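Local atomic coordinates of LD10117p (Drosophila melanogaster, PDB entry 5HJQ), a protein that acts as a GTPase-activating protein for Rab35, controlling synaptic vesicle protein turnover through endosomal trafficking, and binds phosphoinositides through its TBC domain. Residues T83-L88 / A114-M119; W106-P111 / H286-M291; S202-F207 / Y214-G219; S256-I261 / N311-E316. All blocks are in the same frame, centred on the assembly; numbering follows the deposited sequence.

Contact 1 of 4, residues T83-L88 / A114-M119; sequences TEIQQL and AQLWPM
Two nearly parallel helices of the all-helical TBC domain meet here: I85 and Q86 on helix 82-91 face L116 and M119 on helix 113-122. The local axes run at 21° to each other, 10.5 Å apart at closest approach, a spacing wide enough for side chains to lie between the backbones. M119 reaches across it toward helix 82-91. Its chain is extended through SD, with CG anti to the backbone N (chi1 178°), and turns only at the last bond. SD therefore comes up to the aliphatic part of Q86, 3.6 Å from Q86 CG, the two side chains crossing at about a right angle. Beyond the bend, M119 CE lies 3.9 Å from Q86 CA and also reaches the neighbouring isoleucine, with I85 CG2 4.1 Å from M119 CE. Deeper in, two methyls complete the interface, I85 CD1 standing 4.2 Å from L116 CD1. Replacing M119 by an alanine would probably open a gap between the helices and leave the CB and CG of Q86 without the sulfur they rest on. I85 and L116 both also pack on W106, while V97 and L101 of helix 94-103, the helix that carries the lipid-binding K98 and R102, close the buried side. Near-parallel helices packed through apolar side chains in this way are typical of a helical bundle, here the N-terminal part of the TBC fold.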
# COMPACT_ATOMS: atom_id res chain seq x y z
N THR A 83 13.43 -13.99 -14.51
CA THR A 83 14.18 -13.70 -15.72
C THR A 83 13.26 -13.56 -16.93
O THR A 83 13.54 -12.76 -17.83
CB THR A 83 15.23 -14.80 -16.01
OG1 THR A 83 14.56 -16.04 -16.28
CG2 THR A 83 16.14 -14.98 -14.81
N GLU A 84 12.17 -14.32 -16.95
CA GLU A 84 11.17 -14.20 -18.00
C GLU A 84 10.63 -12.78 -18.05
O GLU A 84 10.61 -12.14 -19.10
CB GLU A 84 10.01 -15.18 -17.77
CG GLU A 84 10.38 -16.64 -17.89
CD GLU A 84 9.19 -17.56 -17.65
OE1 GLU A 84 8.19 -17.44 -18.39
OE2 GLU A 84 9.26 -18.39 -16.72
N ILE A 85 10.20 -12.28 -16.89
CA ILE A 85 9.61 -10.96 -16.77
C ILE A 85 10.61 -9.84 -17.07
O ILE A 85 10.27 -8.85 -17.72
CB ILE A 85 9.02 -10.75 -15.36
CG1 ILE A 85 7.89 -11.75 -15.11
CG2 ILE A 85 8.50 -9.33 -15.18
CD1 ILE A 85 7.49 -11.90 -13.66
N GLN A 86 11.85 -10.02 -16.61
CA GLN A 86 12.90 -9.04 -16.87
C GLN A 86 13.14 -8.87 -18.37
O GLN A 86 13.39 -7.76 -18.85
CB GLN A 86 14.21 -9.44 -16.18
CG GLN A 86 15.31 -8.40 -16.31
CD GLN A 86 16.70 -8.99 -16.15
OE1 GLN A 86 16.86 -10.21 -16.05
NE2 GLN A 86 17.71 -8.13 -16.12
N GLN A 87 13.06 -9.98 -19.10
CA GLN A 87 13.19 -9.96 -20.55
C GLN A 87 12.07 -9.12 -21.16
O GLN A 87 12.32 -8.17 -21.90
CB GLN A 87 13.15 -11.38 -21.11
CG GLN A 87 13.03 -11.44 -22.62
CD GLN A 87 12.80 -12.85 -23.13
OE1 GLN A 87 13.43 -13.28 -24.10
NE2 GLN A 87 11.90 -13.57 -22.48
N LEU A 88 10.83 -9.49 -20.83
CA LEU A 88 9.65 -8.77 -21.29
C LEU A 88 9.75 -7.29 -20.96
O LEU A 88 9.33 -6.44 -21.75
CB LEU A 88 8.38 -9.36 -20.66
CG LEU A 88 8.10 -10.85 -20.89
CD1 LEU A 88 6.95 -11.30 -20.02
CD2 LEU A 88 7.79 -11.13 -22.35
N ALA A 114 12.72 -11.15 -4.06
CA ALA A 114 14.04 -10.58 -3.79
C ALA A 114 14.61 -9.95 -5.06
O ALA A 114 15.38 -8.99 -5.00
CB ALA A 114 14.98 -11.64 -3.26
N GLN A 115 14.20 -10.48 -6.21
CA GLN A 115 14.63 -9.95 -7.50
C GLN A 115 13.53 -9.16 -8.22
O GLN A 115 13.81 -8.15 -8.85
CB GLN A 115 15.13 -11.08 -8.40
CG GLN A 115 16.50 -11.63 -8.03
CD GLN A 115 16.98 -12.69 -9.00
OE1 GLN A 115 17.78 -12.40 -9.89
NE2 GLN A 115 16.50 -13.91 -8.84
N LEU A 116 12.30 -9.64 -8.13
CA LEU A 116 11.19 -9.04 -8.87
C LEU A 116 10.91 -7.60 -8.42
O LEU A 116 10.80 -6.70 -9.25
CB LEU A 116 9.92 -9.88 -8.71
CG LEU A 116 8.65 -9.36 -9.40
CD1 LEU A 116 8.90 -9.05 -10.87
CD2 LEU A 116 7.52 -10.37 -9.26
N TRP A 117 10.80 -7.40 -7.11
CA TRP A 117 10.41 -6.09 -6.58
C TRP A 117 11.45 -4.97 -6.79
O TRP A 117 11.06 -3.85 -7.13
CB TRP A 117 10.07 -6.21 -5.10
CG TRP A 117 8.71 -6.78 -4.85
CD1 TRP A 117 7.86 -7.31 -5.78
CD2 TRP A 117 8.04 -6.87 -3.59
NE1 TRP A 117 6.70 -7.73 -5.17
CE2 TRP A 117 6.78 -7.47 -3.83
CE3 TRP A 117 8.37 -6.51 -2.28
CZ2 TRP A 117 5.87 -7.72 -2.81
CZ3 TRP A 117 7.46 -6.75 -1.28
CH2 TRP A 117 6.22 -7.35 -1.54
N PRO A 118 12.75 -5.24 -6.57
CA PRO A 118 13.70 -4.15 -6.83
C PRO A 118 13.69 -3.68 -8.29
O PRO A 118 13.99 -2.51 -8.56
CB PRO A 118 15.05 -4.76 -6.47
CG PRO A 118 14.72 -5.79 -5.46
CD PRO A 118 13.41 -6.38 -5.90
N MET A 119 13.36 -4.58 -9.20
CA MET A 119 13.28 -4.23 -10.61
C MET A 119 12.03 -3.40 -10.93
O MET A 119 12.12 -2.38 -11.62
CB MET A 119 13.29 -5.49 -11.48
CG MET A 119 13.16 -5.21 -12.96
SD MET A 119 13.21 -6.70 -13.97
CE MET A 119 11.75 -7.56 -13.40

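Contact 2 of 4, residues W106-P111 / H286-M291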
# COMPACT_ATOMS: atom_id res chain seq x y z
N TRP A 106 2.57 -16.14 -6.87
CA TRP A 106 3.77 -16.69 -6.27
C TRP A 106 3.59 -16.81 -4.76
O TRP A 106 3.09 -15.89 -4.12
CB TRP A 106 4.99 -15.83 -6.58
CG TRP A 106 5.29 -15.70 -8.04
CD1 TRP A 106 5.83 -16.65 -8.85
CD2 TRP A 106 5.09 -14.54 -8.85
NE1 TRP A 106 5.97 -16.16 -10.13
CE2 TRP A 106 5.52 -14.86 -10.15
CE3 TRP A 106 4.58 -13.26 -8.61
CZ2 TRP A 106 5.46 -13.95 -11.21
CZ3 TRP A 106 4.52 -12.36 -9.66
CH2 TRP A 106 4.96 -12.71 -10.95
N PRO A 107 4.00 -17.96 -4.19
CA PRO A 107 3.84 -18.21 -2.75
C PRO A 107 4.59 -17.17 -1.91
O PRO A 107 5.42 -16.43 -2.43
CB PRO A 107 4.45 -19.60 -2.57
CG PRO A 107 4.35 -20.24 -3.92
CD PRO A 107 4.56 -19.12 -4.89
N ILE A 108 4.28 -17.14 -0.62
CA ILE A 108 4.86 -16.15 0.29
C ILE A 108 6.36 -16.37 0.51
O ILE A 108 7.08 -15.45 0.89
CB ILE A 108 4.11 -16.17 1.65
CG1 ILE A 108 4.50 -14.98 2.52
CG2 ILE A 108 4.35 -17.49 2.38
CD1 ILE A 108 4.19 -13.65 1.87
N ASN A 109 6.83 -17.59 0.24
CA ASN A 109 8.22 -17.95 0.50
C ASN A 109 9.09 -17.85 -0.75
O ASN A 109 10.32 -17.86 -0.66
CB ASN A 109 8.28 -19.36 1.10
CG ASN A 109 9.70 -19.90 1.20
OD1 ASN A 109 10.23 -20.49 0.24
ND2 ASN A 109 10.34 -19.68 2.34
N SER A 110 8.45 -17.71 -1.91
CA SER A 110 9.15 -17.63 -3.19
C SER A 110 10.31 -16.63 -3.18
O SER A 110 10.18 -15.52 -2.67
CB SER A 110 8.18 -17.28 -4.31
OG SER A 110 8.86 -17.06 -5.53
N PRO A 111 11.46 -17.03 -3.75
CA PRO A 111 12.64 -16.16 -3.77
C PRO A 111 12.58 -15.12 -4.89
O PRO A 111 13.51 -14.33 -5.03
CB PRO A 111 13.78 -17.15 -4.00
CG PRO A 111 13.16 -18.23 -4.82
CD PRO A 111 11.73 -18.35 -4.33
N HIS A 286 -2.38 -11.08 1.71
CA HIS A 286 -3.12 -10.31 0.71
C HIS A 286 -2.33 -9.08 0.28
O HIS A 286 -2.27 -8.75 -0.90
CB HIS A 286 -4.49 -9.87 1.23
CG HIS A 286 -5.41 -11.00 1.56
ND1 HIS A 286 -5.14 -11.90 2.57
CD2 HIS A 286 -6.59 -11.38 1.03
CE1 HIS A 286 -6.12 -12.78 2.65
NE2 HIS A 286 -7.02 -12.49 1.72
N LEU A 287 -1.72 -8.41 1.26
CA LEU A 287 -0.88 -7.24 1.02
C LEU A 287 0.23 -7.51 0.01
O LEU A 287 0.50 -6.68 -0.86
CB LEU A 287 -0.25 -6.76 2.33
CG LEU A 287 -1.02 -5.82 3.24
CD1 LEU A 287 -0.18 -5.48 4.45
CD2 LEU A 287 -1.42 -4.57 2.48
N VAL A 288 0.87 -8.66 0.15
CA VAL A 288 2.01 -9.02 -0.69
C VAL A 288 1.62 -9.08 -2.17
O VAL A 288 2.28 -8.47 -3.01
CB VAL A 288 2.62 -10.37 -0.26
CG1 VAL A 288 3.65 -10.83 -1.26
CG2 VAL A 288 3.22 -10.25 1.13
N ARG A 289 0.56 -9.82 -2.47
CA ARG A 289 0.06 -9.89 -3.84
C ARG A 289 -0.33 -8.51 -4.35
O ARG A 289 -0.11 -8.19 -5.52
CB ARG A 289 -1.14 -10.84 -3.92
CG ARG A 289 -0.79 -12.30 -3.68
CD ARG A 289 0.04 -12.86 -4.82
NE ARG A 289 -0.68 -12.88 -6.09
CZ ARG A 289 -0.41 -12.09 -7.12
NH1 ARG A 289 0.57 -11.21 -7.03
NH2 ARG A 289 -1.12 -12.17 -8.24
N ILE A 290 -0.90 -7.69 -3.48
CA ILE A 290 -1.26 -6.32 -3.83
C ILE A 290 -0.01 -5.50 -4.16
O ILE A 290 0.01 -4.75 -5.14
CB ILE A 290 -2.05 -5.62 -2.70
CG1 ILE A 290 -3.42 -6.27 -2.53
CG2 ILE A 290 -2.21 -4.14 -2.99
CD1 ILE A 290 -4.25 -5.66 -1.41
N MET A 291 1.02 -5.64 -3.34
CA MET A 291 2.28 -4.95 -3.58
C MET A 291 2.91 -5.33 -4.92
O MET A 291 3.51 -4.49 -5.58
CB MET A 291 3.27 -5.23 -2.44
CG MET A 291 2.94 -4.49 -1.15
SD MET A 291 2.73 -2.70 -1.36
CE MET A 291 0.97 -2.54 -1.09
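R289, whose CD lies 4.4 Å from W106 O, has its guanidinium gripped at two nitrogens: NH1 forms a salt bridge with D292 OD2, and NH2 donates to L101 O. The contact thus joins the loop between helices 94-103 and 113-122 to helix 284-297 of the TBC domain. Three successive side-chain torsions near -65° curl R289 back on itself, which presents CD rather than the charged end to the loop carbonyl. W106 O in turn accepts a bond from R113 NH2, and the indole NE1 is satisfied by R80 O. Proximity to D292 would probably offset the charge of R289, whose side chain is about 6 Å from that of the phosphoinositide-binding R102. Further along the loop the contact becomes purely apolar. Here the backbones stay well separated, with I108 CA 7.7 Å from V288 CA, and the side chains bridge the interval. With CG1 of I108 turned away from the backbone N (chi1 -169°) and a bend at chi2, the side chain crosses V288 at about a right angle until I108 CD1 rests 3.6 Å from V288 CG2.

Contact 3 of 4, residues S202-F207 / Y214-G219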
# COMPACT_ATOMS: atom_id res chain seq x y z
N SER A 202 8.56 -1.34 5.61
CA SER A 202 8.52 -2.60 6.34
C SER A 202 8.24 -3.78 5.42
O SER A 202 8.82 -4.85 5.58
CB SER A 202 7.47 -2.54 7.45
OG SER A 202 7.87 -1.66 8.49
N ILE A 203 7.35 -3.59 4.46
CA ILE A 203 6.97 -4.65 3.52
C ILE A 203 8.14 -5.03 2.62
O ILE A 203 8.43 -6.21 2.42
CB ILE A 203 5.77 -4.23 2.65
CG1 ILE A 203 4.53 -4.01 3.52
CG2 ILE A 203 5.49 -5.28 1.59
CD1 ILE A 203 3.29 -3.65 2.72
N LEU A 204 8.81 -4.02 2.08
CA LEU A 204 9.99 -4.22 1.25
C LEU A 204 11.04 -5.04 1.99
O LEU A 204 11.64 -5.95 1.42
CB LEU A 204 10.57 -2.88 0.83
CG LEU A 204 9.70 -2.02 -0.09
CD1 LEU A 204 10.27 -0.62 -0.17
CD2 LEU A 204 9.63 -2.65 -1.46
N LEU A 205 11.23 -4.71 3.26
CA LEU A 205 12.26 -5.33 4.09
C LEU A 205 12.02 -6.81 4.36
O LEU A 205 12.88 -7.50 4.90
CB LEU A 205 12.38 -4.58 5.41
CG LEU A 205 13.15 -3.25 5.34
CD1 LEU A 205 13.13 -2.53 6.68
CD2 LEU A 205 14.59 -3.52 4.89
N HIS A 206 10.84 -7.31 3.99
CA HIS A 206 10.52 -8.72 4.19
C HIS A 206 11.12 -9.61 3.10
O HIS A 206 11.09 -10.83 3.22
CB HIS A 206 9.01 -8.93 4.24
CG HIS A 206 8.38 -8.55 5.55
ND1 HIS A 206 8.23 -7.25 5.96
CD2 HIS A 206 7.87 -9.32 6.54
CE1 HIS A 206 7.65 -7.22 7.15
NE2 HIS A 206 7.42 -8.47 7.53
N PHE A 207 11.67 -9.00 2.06
CA PHE A 207 12.10 -9.77 0.89
C PHE A 207 13.45 -9.33 0.32
O PHE A 207 14.01 -10.01 -0.53
CB PHE A 207 11.04 -9.69 -0.20
CG PHE A 207 9.69 -10.15 0.24
CD1 PHE A 207 9.39 -11.50 0.34
CD2 PHE A 207 8.70 -9.23 0.57
CE1 PHE A 207 8.14 -11.93 0.75
CE2 PHE A 207 7.45 -9.65 0.98
CZ PHE A 207 7.17 -11.00 1.07
N TYR A 214 15.67 0.73 0.37
CA TYR A 214 15.84 2.17 0.19
C TYR A 214 15.72 2.58 -1.27
O TYR A 214 14.98 3.51 -1.60
CB TYR A 214 17.19 2.64 0.72
CG TYR A 214 17.56 4.01 0.20
CD1 TYR A 214 16.98 5.15 0.75
CD2 TYR A 214 18.46 4.17 -0.84
CE1 TYR A 214 17.30 6.41 0.28
CE2 TYR A 214 18.78 5.43 -1.32
CZ TYR A 214 18.19 6.54 -0.75
OH TYR A 214 18.50 7.81 -1.21
N ILE A 215 16.45 1.88 -2.14
CA ILE A 215 16.49 2.22 -3.56
C ILE A 215 15.11 2.05 -4.20
O ILE A 215 14.74 2.81 -5.11
CB ILE A 215 17.53 1.36 -4.30
CG1 ILE A 215 18.94 1.61 -3.74
CG2 ILE A 215 17.52 1.66 -5.78
CD1 ILE A 215 20.02 0.73 -4.36
N CYS A 216 14.35 1.07 -3.74
CA CYS A 216 12.95 0.94 -4.15
C CYS A 216 12.15 2.18 -3.76
O CYS A 216 11.45 2.77 -4.59
CB CYS A 216 12.31 -0.30 -3.54
SG CYS A 216 12.79 -1.84 -4.32
N LEU A 217 12.26 2.56 -2.50
CA LEU A 217 11.52 3.69 -1.95
C LEU A 217 11.84 5.00 -2.65
O LEU A 217 10.94 5.75 -3.02
CB LEU A 217 11.80 3.83 -0.45
CG LEU A 217 11.14 2.75 0.41
CD1 LEU A 217 11.94 2.47 1.67
CD2 LEU A 217 9.71 3.16 0.74
N ALA A 218 13.13 5.28 -2.84
CA ALA A 218 13.56 6.50 -3.50
C ALA A 218 13.08 6.53 -4.95
O ALA A 218 12.85 7.60 -5.52
CB ALA A 218 15.07 6.64 -3.44
N GLY A 219 12.95 5.35 -5.55
CA GLY A 219 12.41 5.24 -6.89
C GLY A 219 10.94 5.64 -6.88
O GLY A 219 10.52 6.51 -7.64
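L204 directs its CB toward C216 and L217, and its outer carbons make the contact. From CB the chain passes to CG, placed beside the backbone N and anti to the carbonyl carbon (chi1 -65°), a setting that, with chi2 near 168°, carries the methyls across to the facing helix. CD1 carries most of the packing: L204 CD1 stands 3.5 Å from L217 CG and 3.9 Å from L217 CD2, resting against the branch point of that leucine. The same methyl touches the base of the neighbouring cysteine, with L204 CD1 4.0 Å from C216 CB. Across the contact, the second methyl, L204 CD2, lies 4.1 Å from C216 CB. L204 belongs to helix 197-204, and C216 and L217 to helix 210-221, consecutive helices packed on each other in the buried interior of the TBC domain. W117 and F295 also touch L204, while I180 of helix 171-187 meets L217. Two residues after L204, H206 turns its ring back toward S202 O; the modelled distance from H206 ND1 to S202 O, 2.5 Å, is unusually short and its exact length doubtful. H206 NE2 is hydrogen-bonded to H168 N.

Contact 4 of 4, residues S256-I261 / N311-E316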
# COMPACT_ATOMS: atom_id res chain seq x y z
N SER A 256 -24.26 4.56 0.34
CA SER A 256 -25.64 4.89 0.68
C SER A 256 -26.06 4.10 1.91
O SER A 256 -26.78 4.60 2.77
CB SER A 256 -26.58 4.60 -0.49
OG SER A 256 -26.27 5.41 -1.61
N TYR A 257 -25.57 2.87 1.99
CA TYR A 257 -25.85 1.99 3.12
C TYR A 257 -25.29 2.58 4.41
O TYR A 257 -25.91 2.49 5.47
CB TYR A 257 -25.28 0.60 2.88
CG TYR A 257 -25.48 -0.36 4.03
CD1 TYR A 257 -26.76 -0.76 4.41
CD2 TYR A 257 -24.40 -0.86 4.74
CE1 TYR A 257 -26.95 -1.63 5.46
CE2 TYR A 257 -24.58 -1.73 5.80
CZ TYR A 257 -25.86 -2.11 6.16
OH TYR A 257 -26.05 -2.98 7.21
N PHE A 258 -24.10 3.17 4.31
CA PHE A 258 -23.45 3.78 5.46
C PHE A 258 -24.24 4.99 5.97
O PHE A 258 -24.42 5.15 7.18
CB PHE A 258 -22.03 4.21 5.10
CG PHE A 258 -21.09 3.06 4.89
CD1 PHE A 258 -21.37 1.81 5.42
CD2 PHE A 258 -19.92 3.22 4.16
CE1 PHE A 258 -20.50 0.75 5.24
CE2 PHE A 258 -19.05 2.16 3.97
CZ PHE A 258 -19.35 0.92 4.51
N GLN A 259 -24.71 5.82 5.05
CA GLN A 259 -25.48 7.00 5.40
C GLN A 259 -26.81 6.63 6.04
O GLN A 259 -27.27 7.29 6.97
CB GLN A 259 -25.71 7.88 4.17
CG GLN A 259 -24.44 8.45 3.57
CD GLN A 259 -24.70 9.28 2.33
OE1 GLN A 259 -25.23 8.78 1.34
NE2 GLN A 259 -24.32 10.55 2.37
N ARG A 260 -27.42 5.55 5.55
CA ARG A 260 -28.71 5.10 6.06
C ARG A 260 -28.63 4.60 7.50
O ARG A 260 -29.32 5.12 8.38
CB ARG A 260 -29.27 4.00 5.15
CG ARG A 260 -29.77 4.53 3.82
CD ARG A 260 -29.96 3.45 2.78
NE ARG A 260 -30.25 4.04 1.48
CZ ARG A 260 -30.56 3.35 0.38
NH1 ARG A 260 -30.61 2.03 0.42
NH2 ARG A 260 -30.80 3.99 -0.75
N ILE A 261 -27.79 3.59 7.74
CA ILE A 261 -27.67 3.01 9.08
C ILE A 261 -27.11 4.01 10.08
O ILE A 261 -27.27 3.85 11.29
CB ILE A 261 -26.77 1.76 9.07
CG1 ILE A 261 -25.31 2.15 8.82
CG2 ILE A 261 -27.25 0.77 8.02
CD1 ILE A 261 -24.35 0.98 8.89
N ASN A 311 -17.44 -3.21 -1.26
CA ASN A 311 -18.47 -4.11 -1.77
C ASN A 311 -18.59 -5.37 -0.91
O ASN A 311 -19.69 -5.79 -0.56
CB ASN A 311 -18.19 -4.50 -3.22
CG ASN A 311 -18.23 -3.31 -4.15
OD1 ASN A 311 -18.71 -2.25 -3.79
ND2 ASN A 311 -17.73 -3.50 -5.37
N LEU A 312 -17.45 -5.97 -0.59
CA LEU A 312 -17.43 -7.17 0.24
C LEU A 312 -18.00 -6.91 1.63
O LEU A 312 -18.64 -7.78 2.22
CB LEU A 312 -16.00 -7.72 0.36
CG LEU A 312 -15.39 -8.39 -0.88
CD1 LEU A 312 -13.93 -8.72 -0.63
CD2 LEU A 312 -16.17 -9.64 -1.25
N PHE A 313 -17.75 -5.72 2.16
CA PHE A 313 -18.22 -5.38 3.50
C PHE A 313 -19.73 -5.15 3.53
O PHE A 313 -20.40 -5.53 4.48
CB PHE A 313 -17.49 -4.14 4.04
CG PHE A 313 -17.88 -3.78 5.45
CD1 PHE A 313 -17.44 -4.54 6.52
CD2 PHE A 313 -18.69 -2.69 5.70
CE1 PHE A 313 -17.79 -4.21 7.82
CE2 PHE A 313 -19.05 -2.35 7.00
CZ PHE A 313 -18.60 -3.12 8.06
N HIS A 314 -20.25 -4.52 2.48
CA HIS A 314 -21.69 -4.28 2.38
C HIS A 314 -22.44 -5.60 2.20
O HIS A 314 -23.47 -5.83 2.83
CB HIS A 314 -22.00 -3.33 1.22
CG HIS A 314 -23.45 -2.99 1.11
ND1 HIS A 314 -24.04 -2.64 -0.09
CD2 HIS A 314 -24.43 -2.93 2.05
CE1 HIS A 314 -25.32 -2.39 0.12
NE2 HIS A 314 -25.59 -2.55 1.40
N LYS A 315 -21.91 -6.45 1.33
CA LYS A 315 -22.46 -7.79 1.10
C LYS A 315 -22.51 -8.57 2.41
O LYS A 315 -23.52 -9.21 2.73
CB LYS A 315 -21.63 -8.55 0.07
CG LYS A 315 -21.83 -10.05 0.08
CD LYS A 315 -21.24 -10.70 -1.16
CE LYS A 315 -21.47 -12.20 -1.18
NZ LYS A 315 -20.55 -12.92 -0.26
N GLU A 316 -21.41 -8.51 3.14
CA GLU A 316 -21.27 -9.20 4.41
C GLU A 316 -22.31 -8.66 5.40
O GLU A 316 -22.97 -9.42 6.09
CB GLU A 316 -19.84 -9.03 4.94
CG GLU A 316 -19.34 -10.18 5.80
CD GLU A 316 -19.22 -11.49 5.06
OE1 GLU A 316 -19.05 -11.47 3.82
OE2 GLU A 316 -19.30 -12.55 5.72
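The Y257 ring is sandwiched: H314 CD2 lies 3.3 Å above one face, displaced toward the rim, and I261 CG2, from the next turn of the same helix, lies 3.5 Å above the other. This aromatic cluster joins helix 252-261 to helix 300-317 in the C-terminal part of the TBC domain. The Y257 and H314 rings meet obliquely, their planes at 33°. CG is anti to the backbone N in both residues, which extends the two side chains into the space between the helices, where H314 NE2 comes within 3.5 Å of Y257 CB. With a serine in place of Y257, the imidazole of H314 would probably lose the surface beneath CD2 and be freer to turn, and I261 CG2 would lack its ring. A second contact, between two phenylalanines, lies alongside. F313 offers its edge, with F258 CE1 near the plane of that ring, and F313 also makes an edge-to-face pair with F339 of helix 332-341. I332 of that helix also touches F258. The two phenylalanines cross obliquely, joined by carbon contacts: F258 CE1 is 3.8 Å from F313 CE2, and F258 CZ is 3.9 Å from F313 CD2.

How the contacts relate
Contacts 1, 2 and 3 form one cluster, their centres 14 to 15 Å apart, whereas contact 4 lies about 40 Å from contact 1 between centres. W117, on helix 113-122, is one meeting point of the three: its ring packs on M291 of contact 2 and on I203 and F207 of contact 3. Along the chain, contact 3 is nested inside the loop closed by 106-111 and 286-291, while contact 2 alternates with both contact 1 and contact 4. Helices 284-297 and 300-317 follow each other and connect contact 2 to contact 4. E297 and K300, at their junction, belong to the inositol-trisphosphate pocket, to which K98 and R102 also contribute.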